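Local coordinates for dUTPase (PDB 3H6X), which probably hydrolyses dUTP to dUMP and diphosphate, as a trimer of jelly-roll subunits of the dUTPase family, at residues Tyr30-Thr38 and Val46-Ala54; Gly59-Asn70 and Arg118-Phe127. All coordinates share one frame; numbering follows the deposited sequence.

Interaction 1: Tyr30-Thr38 and Val46-Ala54; sequences YDLKVAERT and VLVPTGVKA
Val34 meets Val48 with both of its methyls, CG1 and CG2 settling about one branch, Val48 CG1, the nearer at 3.9 Å (Val34 CG2). Next to this pair, the Pro49 ring sits among three side chains: CB faces Ala35 CB, CD runs alongside Thr38 OG1, and CG is crossed at about a right angle by Glu36 CG, 3.8 Å away. Thr38 OG1 swings back to Glu36 O at 2.8 Å; this bond fixes the side chain's rotation, with CG2 anti to the backbone N (chi1 -61° for OG1) and laid 3.7 Å from Val46 CG1. In the jelly-roll barrel of this dUTPase, the connection from strand 30-33 to strand 38-40 packs along strand 45-49 and over the bend leading into strand 52-55. One direct hydrogen bond joins the backbones, from Ala35 N to Pro49 O at 2.9 Å, the donor standing above the carbonyl plane. Next to it Lys33 O receives the CA-H of Thr50, and a water accepts from Lys33 N while donating to Thr50 O. Leu32 CD2 rests against two neighbouring methyls, Thr50 CG2 at 3.8 Å and Val52 CG2. Thr50 OG1, buried beside Leu32 CD2, has no polar partner in the model.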
loop_
_atom_site.group_PDB
_atom_site.type_symbol
_atom_site.label_atom_id
_atom_site.label_comp_id
_atom_site.label_asym_id
_atom_site.label_seq_id
_atom_site.Cartn_x
_atom_site.Cartn_y
_atom_site.Cartn_z
ATOM N N TYR B 30 9.185 7.812 -8.347
ATOM C CA TYR B 30 10.628 8.014 -8.490
ATOM C C TYR B 30 11.303 6.734 -8.071
ATOM O O TYR B 30 11.032 6.214 -6.996
ATOM C CB TYR B 30 11.093 9.162 -7.577
ATOM C CG TYR B 30 10.621 10.495 -8.097
ATOM C CD1 TYR B 30 9.361 10.981 -7.771
ATOM C CD2 TYR B 30 11.422 11.250 -8.957
ATOM C CE1 TYR B 30 8.908 12.184 -8.289
ATOM C CE2 TYR B 30 10.979 12.455 -9.476
ATOM C CZ TYR B 30 9.722 12.909 -9.137
ATOM O OH TYR B 30 9.266 14.098 -9.641
ATOM N N ASP B 31 12.182 6.209 -8.920
ATOM C CA ASP B 31 12.753 4.888 -8.636
ATOM C C ASP B 31 13.981 5.000 -7.740
ATOM O O ASP B 31 15.020 5.499 -8.166
ATOM C CB ASP B 31 13.091 4.167 -9.946
ATOM C CG ASP B 31 11.844 3.856 -10.776
ATOM O OD1 ASP B 31 10.855 3.355 -10.198
ATOM O OD2 ASP B 31 11.869 4.086 -11.999
ATOM N N LEU B 32 13.848 4.527 -6.502
ATOM C CA LEU B 32 14.963 4.488 -5.564
ATOM C C LEU B 32 15.808 3.241 -5.823
ATOM O O LEU B 32 15.300 2.202 -6.252
ATOM C CB LEU B 32 14.459 4.516 -4.106
ATOM C CG LEU B 32 14.024 5.884 -3.569
ATOM C CD1 LEU B 32 12.655 6.282 -4.098
ATOM C CD2 LEU B 32 13.992 5.843 -2.044
ATOM N N LYS B 33 17.107 3.358 -5.573
ATOM C CA LYS B 33 18.048 2.303 -5.936
ATOM C C LYS B 33 18.780 1.775 -4.711
ATOM O O LYS B 33 18.792 2.416 -3.666
ATOM C CB LYS B 33 19.062 2.847 -6.941
ATOM C CG LYS B 33 18.459 3.138 -8.322
ATOM C CD LYS B 33 19.452 3.880 -9.219
ATOM C CE LYS B 33 18.891 4.016 -10.638
ATOM N NZ LYS B 33 19.813 4.809 -11.514
ATOM N N VAL B 34 19.369 0.585 -4.860
ATOM C CA VAL B 34 20.151 -0.055 -3.818
ATOM C C VAL B 34 21.498 0.635 -3.698
ATOM O O VAL B 34 22.207 0.744 -4.678
ATOM C CB VAL B 34 20.333 -1.554 -4.167
ATOM C CG1 VAL B 34 21.253 -2.226 -3.161
ATOM C CG2 VAL B 34 18.954 -2.245 -4.194
ATOM N N ALA B 35 21.850 1.112 -2.500
ATOM C CA ALA B 35 23.028 1.988 -2.359
ATOM C C ALA B 35 24.336 1.200 -2.358
ATOM O O ALA B 35 25.388 1.687 -2.768
ATOM C CB ALA B 35 22.929 2.803 -1.091
ATOM N N GLU B 36 24.256 -0.033 -1.880
ATOM C CA GLU B 36 25.436 -0.883 -1.821
ATOM C C GLU B 36 25.002 -2.325 -1.910
ATOM O O GLU B 36 23.878 -2.671 -1.532
ATOM C CB GLU B 36 26.187 -0.671 -0.513
ATOM C CG GLU B 36 25.416 -1.118 0.689
ATOM C CD GLU B 36 26.211 -0.988 1.982
ATOM O OE1 GLU B 36 27.325 -0.398 1.952
ATOM O OE2 GLU B 36 25.700 -1.475 3.025
ATOM N N ARG B 37 25.889 -3.181 -2.396
ATOM C CA ARG B 37 25.521 -4.581 -2.549
ATOM C C ARG B 37 24.927 -5.134 -1.252
ATOM O O ARG B 37 25.501 -4.978 -0.163
ATOM C CB ARG B 37 26.731 -5.415 -2.988
ATOM C CG ARG B 37 26.408 -6.898 -3.129
ATOM C CD ARG B 37 27.644 -7.751 -3.410
ATOM N NE ARG B 37 27.893 -7.893 -4.837
ATOM C CZ ARG B 37 29.008 -7.489 -5.445
ATOM N NH1 ARG B 37 29.987 -6.916 -4.746
ATOM N NH2 ARG B 37 29.152 -7.655 -6.758
ATOM N N THR B 38 23.770 -5.777 -1.365
ATOM C CA THR B 38 23.047 -6.245 -0.191
ATOM C C THR B 38 22.529 -7.663 -0.410
ATOM O O THR B 38 21.807 -7.934 -1.373
ATOM C CB THR B 38 21.853 -5.308 0.137
ATOM O OG1 THR B 38 22.331 -3.990 0.425
ATOM C CG2 THR B 38 21.077 -5.815 1.334
ATOM N N VAL B 46 15.567 -7.901 5.448
ATOM C CA VAL B 46 16.749 -7.029 5.485
ATOM C C VAL B 46 16.365 -5.607 5.110
ATOM O O VAL B 46 15.591 -5.391 4.179
ATOM C CB VAL B 46 17.840 -7.514 4.500
ATOM C CG1 VAL B 46 18.968 -6.480 4.337
ATOM C CG2 VAL B 46 18.401 -8.859 4.972
ATOM N N LEU B 47 16.899 -4.652 5.865
ATOM C CA LEU B 47 16.725 -3.239 5.552
ATOM C C LEU B 47 17.745 -2.860 4.480
ATOM O O LEU B 47 18.956 -2.859 4.734
ATOM C CB LEU B 47 16.924 -2.404 6.817
ATOM C CG LEU B 47 15.797 -2.509 7.848
ATOM C CD1 LEU B 47 16.212 -1.898 9.176
ATOM C CD2 LEU B 47 14.525 -1.846 7.361
ATOM N N VAL B 48 17.265 -2.561 3.274
ATOM C CA VAL B 48 18.162 -2.295 2.155
ATOM C C VAL B 48 18.371 -0.770 2.062
ATOM O O VAL B 48 17.405 -0.030 1.898
ATOM C CB VAL B 48 17.546 -2.837 0.861
ATOM C CG1 VAL B 48 18.447 -2.557 -0.361
ATOM C CG2 VAL B 48 17.268 -4.343 1.020
ATOM N N PRO B 49 19.628 -0.310 2.146
ATOM C CA PRO B 49 19.900 1.126 2.038
ATOM C C PRO B 49 19.702 1.653 0.636
ATOM O O PRO B 49 19.991 0.999 -0.341
ATOM C CB PRO B 49 21.391 1.225 2.400
ATOM C CG PRO B 49 21.958 -0.089 1.951
ATOM C CD PRO B 49 20.872 -1.102 2.228
ATOM N N THR B 50 19.247 2.898 0.572
ATOM C CA THR B 50 18.850 3.521 -0.645
ATOM C C THR B 50 19.804 4.713 -0.919
ATOM O O THR B 50 19.897 5.232 -2.034
ATOM C CB THR B 50 17.419 3.898 -0.301
ATOM O OG1 THR B 50 16.449 3.122 -1.017
ATOM C CG2 THR B 50 17.195 5.315 -0.143
ATOM N N GLY B 51 20.550 5.118 0.108
ATOM C CA GLY B 51 21.529 6.193 -0.041
ATOM C C GLY B 51 20.971 7.609 -0.067
ATOM O O GLY B 51 21.738 8.582 -0.114
ATOM N N VAL B 52 19.646 7.739 0.013
ATOM C CA VAL B 52 19.026 9.063 -0.082
ATOM C C VAL B 52 18.091 9.414 1.075
ATOM O O VAL B 52 17.622 8.542 1.801
ATOM C CB VAL B 52 18.255 9.234 -1.418
ATOM C CG1 VAL B 52 19.210 9.115 -2.617
ATOM C CG2 VAL B 52 17.093 8.248 -1.523
ATOM N N LYS B 53 17.877 10.716 1.254
ATOM C CA LYS B 53 16.876 11.238 2.181
ATOM C C LYS B 53 15.933 12.112 1.366
ATOM O O LYS B 53 16.248 12.474 0.234
ATOM C CB LYS B 53 17.547 12.066 3.280
ATOM C CG LYS B 53 18.515 13.126 2.735
ATOM C CD LYS B 53 19.315 13.802 3.873
ATOM C CE LYS B 53 20.287 14.839 3.304
ATOM N NZ LYS B 53 21.222 15.379 4.380
ATOM N N ALA B 54 14.762 12.424 1.916
ATOM C CA ALA B 54 13.770 13.181 1.143
ATOM C C ALA B 54 13.209 14.327 1.962
ATOM O O ALA B 54 12.849 14.137 3.094
ATOM C CB ALA B 54 12.626 12.269 0.688
HETATM O O HOH W 1 18.280 5.616 -4.335
#

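Interaction 2: Gly59-Asn70 and Arg118-Phe127; sequences GEVLYLFDRSSN and RVVQGVFMPF
The Phe124 ring carries Leu62 CD1 over the centre of one face, a CH-pi contact 3.8 Å from the centroid and 6° off the ring normal; Leu62 reaches it with CG anti to the backbone N (chi1 171°). At Tyr63, the selenium of Met125, a selenomethionine, comes to the ring edge, 3.8 Å from Tyr63 CD2, as a Met-aromatic contact, while Val61 CG1 lies over one face. Phe65 has Val123 CG2 at its edge, and Phe127 takes Gly59 CA over a face with Glu60 O at the rim. Apart from Gly59 and Phe127, just beyond the strand ends, these residues lie on antiparallel strands 60-66 and 118-126 of the jelly roll, joined by reciprocal backbone hydrogen bonds at Val61-Met125, Tyr63-Val123 and Phe65-Gln121. Leu62, Leu64 and Phe124 share one face of the sheet; on the other, the Tyr63 ring meets the Phe65 ring of a neighbouring subunit, the planes inclined.

Where strand 60-66 gives out, Arg67 lays NH2 over the centre of the Arg118 guanidinium, 3.4 Å from CZ, the planes 32° apart; Arg118 NH1 is salt-bridged to Glu23. Gln121 NE2 ties down Asp66 O at 3.1 Å. The Asn70 amide grips both segments: OD1 shares a water with Arg118 O, and ND2 gives one proton to Asp66 OD1 and the other to Val119 O, each 2.8 Å away.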
loop_
_atom_site.group_PDB
_atom_site.type_symbol
_atom_site.label_atom_id
_atom_site.label_comp_id
_atom_site.label_asym_id
_atom_site.label_seq_id
_atom_site.Cartn_x
_atom_site.Cartn_y
_atom_site.Cartn_z
ATOM N N GLY B 59 2.387 18.996 5.259
ATOM C CA GLY B 59 1.192 18.424 4.668
ATOM C C GLY B 59 1.458 17.478 3.521
ATOM O O GLY B 59 0.537 17.105 2.787
ATOM N N GLU B 60 2.727 17.120 3.351
ATOM C CA GLU B 60 3.112 16.149 2.320
ATOM C C GLU B 60 3.721 14.899 2.947
ATOM O O GLU B 60 4.302 14.960 4.032
ATOM C CB GLU B 60 4.063 16.792 1.307
ATOM C CG GLU B 60 3.363 17.908 0.518
ATOM C CD GLU B 60 4.258 18.647 -0.460
ATOM O OE1 GLU B 60 5.462 18.323 -0.542
ATOM O OE2 GLU B 60 3.727 19.553 -1.141
ATOM N N VAL B 61 3.562 13.771 2.255
ATOM C CA VAL B 61 4.166 12.509 2.651
ATOM C C VAL B 61 4.782 11.852 1.423
ATOM O O VAL B 61 4.334 12.073 0.298
ATOM C CB VAL B 61 3.107 11.582 3.307
ATOM C CG1 VAL B 61 2.001 11.266 2.314
ATOM C CG2 VAL B 61 3.754 10.316 3.854
ATOM N N LEU B 62 5.796 11.018 1.655
ATOM C CA LEU B 62 6.411 10.230 0.597
ATOM C C LEU B 62 6.094 8.772 0.881
ATOM O O LEU B 62 6.434 8.266 1.952
ATOM C CB LEU B 62 7.936 10.413 0.612
ATOM C CG LEU B 62 8.718 9.464 -0.327
ATOM C CD1 LEU B 62 8.393 9.705 -1.782
ATOM C CD2 LEU B 62 10.215 9.626 -0.097
ATOM N N TYR B 63 5.441 8.092 -0.053
ATOM C CA TYR B 63 5.153 6.670 0.112
ATOM C C TYR B 63 6.136 5.878 -0.718
ATOM O O TYR B 63 6.466 6.282 -1.839
ATOM C CB TYR B 63 3.762 6.342 -0.419
ATOM C CG TYR B 63 2.638 6.868 0.430
ATOM C CD1 TYR B 63 2.618 6.633 1.799
ATOM C CD2 TYR B 63 1.598 7.586 -0.130
ATOM C CE1 TYR B 63 1.582 7.121 2.591
ATOM C CE2 TYR B 63 0.564 8.079 0.657
ATOM C CZ TYR B 63 0.570 7.833 2.013
ATOM O OH TYR B 63 -0.453 8.301 2.808
ATOM N N LEU B 64 6.606 4.760 -0.170
ATOM C CA LEU B 64 7.464 3.845 -0.934
ATOM C C LEU B 64 6.659 2.612 -1.272
ATOM O O LEU B 64 6.110 1.973 -0.380
ATOM C CB LEU B 64 8.650 3.407 -0.080
ATOM C CG LEU B 64 9.523 4.514 0.501
ATOM C CD1 LEU B 64 10.680 3.887 1.275
ATOM C CD2 LEU B 64 10.015 5.423 -0.624
ATOM N N PHE B 65 6.562 2.303 -2.562
ATOM C CA PHE B 65 5.851 1.112 -3.013
ATOM C C PHE B 65 6.811 0.126 -3.628
ATOM O O PHE B 65 7.853 0.491 -4.181
ATOM C CB PHE B 65 4.776 1.461 -4.063
ATOM C CG PHE B 65 3.742 2.427 -3.570
ATOM C CD1 PHE B 65 2.759 2.022 -2.679
ATOM C CD2 PHE B 65 3.754 3.742 -4.000
ATOM C CE1 PHE B 65 1.801 2.928 -2.219
ATOM C CE2 PHE B 65 2.810 4.644 -3.551
ATOM C CZ PHE B 65 1.822 4.232 -2.668
ATOM N N ASP B 66 6.443 -1.144 -3.545
ATOM C CA ASP B 66 7.206 -2.193 -4.188
ATOM C C ASP B 66 7.229 -1.935 -5.697
ATOM O O ASP B 66 6.322 -1.318 -6.254
ATOM C CB ASP B 66 6.484 -3.529 -3.968
ATOM C CG ASP B 66 7.413 -4.627 -3.521
ATOM O OD1 ASP B 66 8.643 -4.520 -3.759
ATOM O OD2 ASP B 66 6.922 -5.576 -2.889
ATOM N N ARG B 67 8.273 -2.396 -6.358
ATOM C CA ARG B 67 8.254 -2.453 -7.820
ATOM C C ARG B 67 7.518 -3.710 -8.224
ATOM O O ARG B 67 7.652 -4.743 -7.573
ATOM C CB ARG B 67 9.673 -2.493 -8.374
ATOM C CG ARG B 67 10.500 -1.245 -8.096
ATOM C CD ARG B 67 11.760 -1.251 -8.931
ATOM N NE ARG B 67 11.483 -0.979 -10.337
ATOM C CZ ARG B 67 12.071 -1.600 -11.352
ATOM N NH1 ARG B 67 12.975 -2.554 -11.125
ATOM N NH2 ARG B 67 11.751 -1.285 -12.591
ATOM N N SER B 68 6.725 -3.612 -9.289
ATOM C CA SER B 68 5.894 -4.709 -9.746
ATOM C C SER B 68 6.704 -5.977 -9.931
ATOM O O SER B 68 6.269 -7.069 -9.573
ATOM C CB SER B 68 5.199 -4.316 -11.067
ATOM O OG SER B 68 4.586 -5.447 -11.676
ATOM N N SER B 69 7.906 -5.838 -10.472
ATOM C CA SER B 69 8.692 -7.028 -10.817
ATOM C C SER B 69 9.387 -7.677 -9.611
ATOM O O SER B 69 9.893 -8.791 -9.712
ATOM C CB SER B 69 9.729 -6.696 -11.880
ATOM O OG SER B 69 10.644 -5.732 -11.395
ATOM N N ASN B 70 9.407 -7.007 -8.460
ATOM C CA ASN B 70 10.130 -7.584 -7.316
ATOM C C ASN B 70 9.647 -8.996 -6.944
ATOM O O ASN B 70 10.451 -9.910 -6.886
ATOM C CB ASN B 70 10.089 -6.671 -6.097
ATOM C CG ASN B 70 11.092 -5.548 -6.177
ATOM O OD1 ASN B 70 12.008 -5.578 -7.002
ATOM N ND2 ASN B 70 10.927 -4.537 -5.303
ATOM N N ARG B 118 17.229 -0.890 -9.108
ATOM C CA ARG B 118 16.036 -0.212 -8.603
ATOM C C ARG B 118 15.263 -1.143 -7.677
ATOM O O ARG B 118 15.104 -2.327 -7.961
ATOM C CB ARG B 118 15.170 0.267 -9.772
ATOM C CG ARG B 118 15.883 1.308 -10.619
ATOM C CD ARG B 118 15.023 1.735 -11.791
ATOM N NE ARG B 118 14.995 0.719 -12.840
ATOM C CZ ARG B 118 14.169 0.766 -13.879
ATOM N NH1 ARG B 118 13.322 1.786 -14.004
ATOM N NH2 ARG B 118 14.201 -0.203 -14.791
ATOM N N VAL B 119 14.787 -0.615 -6.564
ATOM C CA VAL B 119 14.224 -1.478 -5.518
ATOM C C VAL B 119 12.809 -1.072 -5.091
ATOM O O VAL B 119 11.960 -1.935 -4.880
ATOM C CB VAL B 119 15.180 -1.611 -4.293
ATOM C CG1 VAL B 119 15.378 -0.255 -3.578
ATOM C CG2 VAL B 119 14.664 -2.686 -3.324
ATOM N N VAL B 120 12.545 0.228 -4.972
ATOM C CA VAL B 120 11.187 0.659 -4.661
ATOM C C VAL B 120 10.871 1.927 -5.448
ATOM O O VAL B 120 11.775 2.539 -6.007
ATOM C CB VAL B 120 10.951 0.937 -3.148
ATOM C CG1 VAL B 120 11.045 -0.354 -2.328
ATOM C CG2 VAL B 120 11.931 1.972 -2.649
ATOM N N GLN B 121 9.595 2.290 -5.547
ATOM C CA GLN B 121 9.246 3.569 -6.160
ATOM C C GLN B 121 8.626 4.505 -5.132
ATOM O O GLN B 121 7.814 4.092 -4.313
ATOM C CB GLN B 121 8.302 3.374 -7.331
ATOM C CG GLN B 121 7.041 2.633 -7.014
ATOM C CD GLN B 121 6.299 2.216 -8.288
ATOM O OE1 GLN B 121 6.126 3.020 -9.182
ATOM N NE2 GLN B 121 5.873 0.962 -8.361
ATOM N N GLY B 122 9.031 5.767 -5.161
ATOM C CA GLY B 122 8.523 6.726 -4.196
ATOM C C GLY B 122 7.575 7.724 -4.852
ATOM O O GLY B 122 7.876 8.270 -5.913
ATOM N N VAL B 123 6.436 7.965 -4.207
ATOM C CA VAL B 123 5.441 8.912 -4.699
ATOM C C VAL B 123 5.155 9.959 -3.620
ATOM O O VAL B 123 4.870 9.611 -2.479
ATOM C CB VAL B 123 4.120 8.202 -5.074
ATOM C CG1 VAL B 123 3.127 9.211 -5.664
ATOM C CG2 VAL B 123 4.378 7.046 -6.058
ATOM N N PHE B 124 5.237 11.238 -3.978
ATOM C CA PHE B 124 4.928 12.326 -3.050
ATOM C C PHE B 124 3.460 12.704 -3.166
ATOM O O PHE B 124 2.964 12.865 -4.289
ATOM C CB PHE B 124 5.752 13.565 -3.417
ATOM C CG PHE B 124 7.238 13.428 -3.157
ATOM C CD1 PHE B 124 7.783 13.839 -1.945
ATOM C CD2 PHE B 124 8.079 12.916 -4.127
ATOM C CE1 PHE B 124 9.133 13.744 -1.714
ATOM C CE2 PHE B 124 9.443 12.826 -3.910
ATOM C CZ PHE B 124 9.974 13.232 -2.698
HETATM N N MSE B 125 2.779 12.872 -2.031
HETATM C CA MSE B 125 1.331 13.129 -2.047
HETATM C C MSE B 125 0.953 14.037 -0.876
HETATM O O MSE B 125 1.683 14.108 0.103
HETATM C CB MSE B 125 0.541 11.816 -1.952
HETATM C CG MSE B 125 0.828 10.853 -3.092
HETATM SE SE MSE B 125 -0.293 9.283 -2.910
HETATM C CE MSE B 125 -1.852 9.872 -3.773
ATOM N N PRO B 126 -0.205 14.708 -0.975
ATOM C CA PRO B 126 -0.723 15.507 0.146
ATOM C C PRO B 126 -1.451 14.619 1.155
ATOM O O PRO B 126 -2.013 13.573 0.797
ATOM C CB PRO B 126 -1.753 16.424 -0.529
ATOM C CG PRO B 126 -2.271 15.584 -1.669
ATOM C CD PRO B 126 -1.059 14.818 -2.176
ATOM N N PHE B 127 -1.434 15.026 2.414
ATOM C CA PHE B 127 -2.279 14.385 3.427
ATOM C C PHE B 127 -3.025 15.445 4.235
ATOM O O PHE B 127 -2.690 16.627 4.176
ATOM C CB PHE B 127 -1.474 13.467 4.353
ATOM C CG PHE B 127 -0.576 14.191 5.320
ATOM C CD1 PHE B 127 0.748 14.429 4.998
ATOM C CD2 PHE B 127 -1.048 14.601 6.566
ATOM C CE1 PHE B 127 1.591 15.069 5.873
ATOM C CE2 PHE B 127 -0.193 15.253 7.470
ATOM C CZ PHE B 127 1.134 15.485 7.106
HETATM O O HOH W 2 14.755 -4.828 -7.035
#

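Strand 118-126 connects the two contacts, whose centres lie 13 Å apart. It pairs with 60-66 in interaction 2 and, along its other edge, with strand 30-33 of interaction 1, where Tyr30 O to Gly122 N (2.8 Å) and Leu32 O to Val119 N (2.9 Å) are probable hydrogen bonds. Inside the barrel, Ala54 CB touches Leu62 CD2 at 3.7 Å. Flanking the start of the same strand are parts of two family motifs, Tyr30-Asp31-Leu32 and Arg67-Ser68-Ser69; as in other trimeric dUTPases, whose active sites combine motifs of different subunits, both probably lie near an active site. A weak, long ion pair of Asp31 with Arg118 links the two contacts on this side.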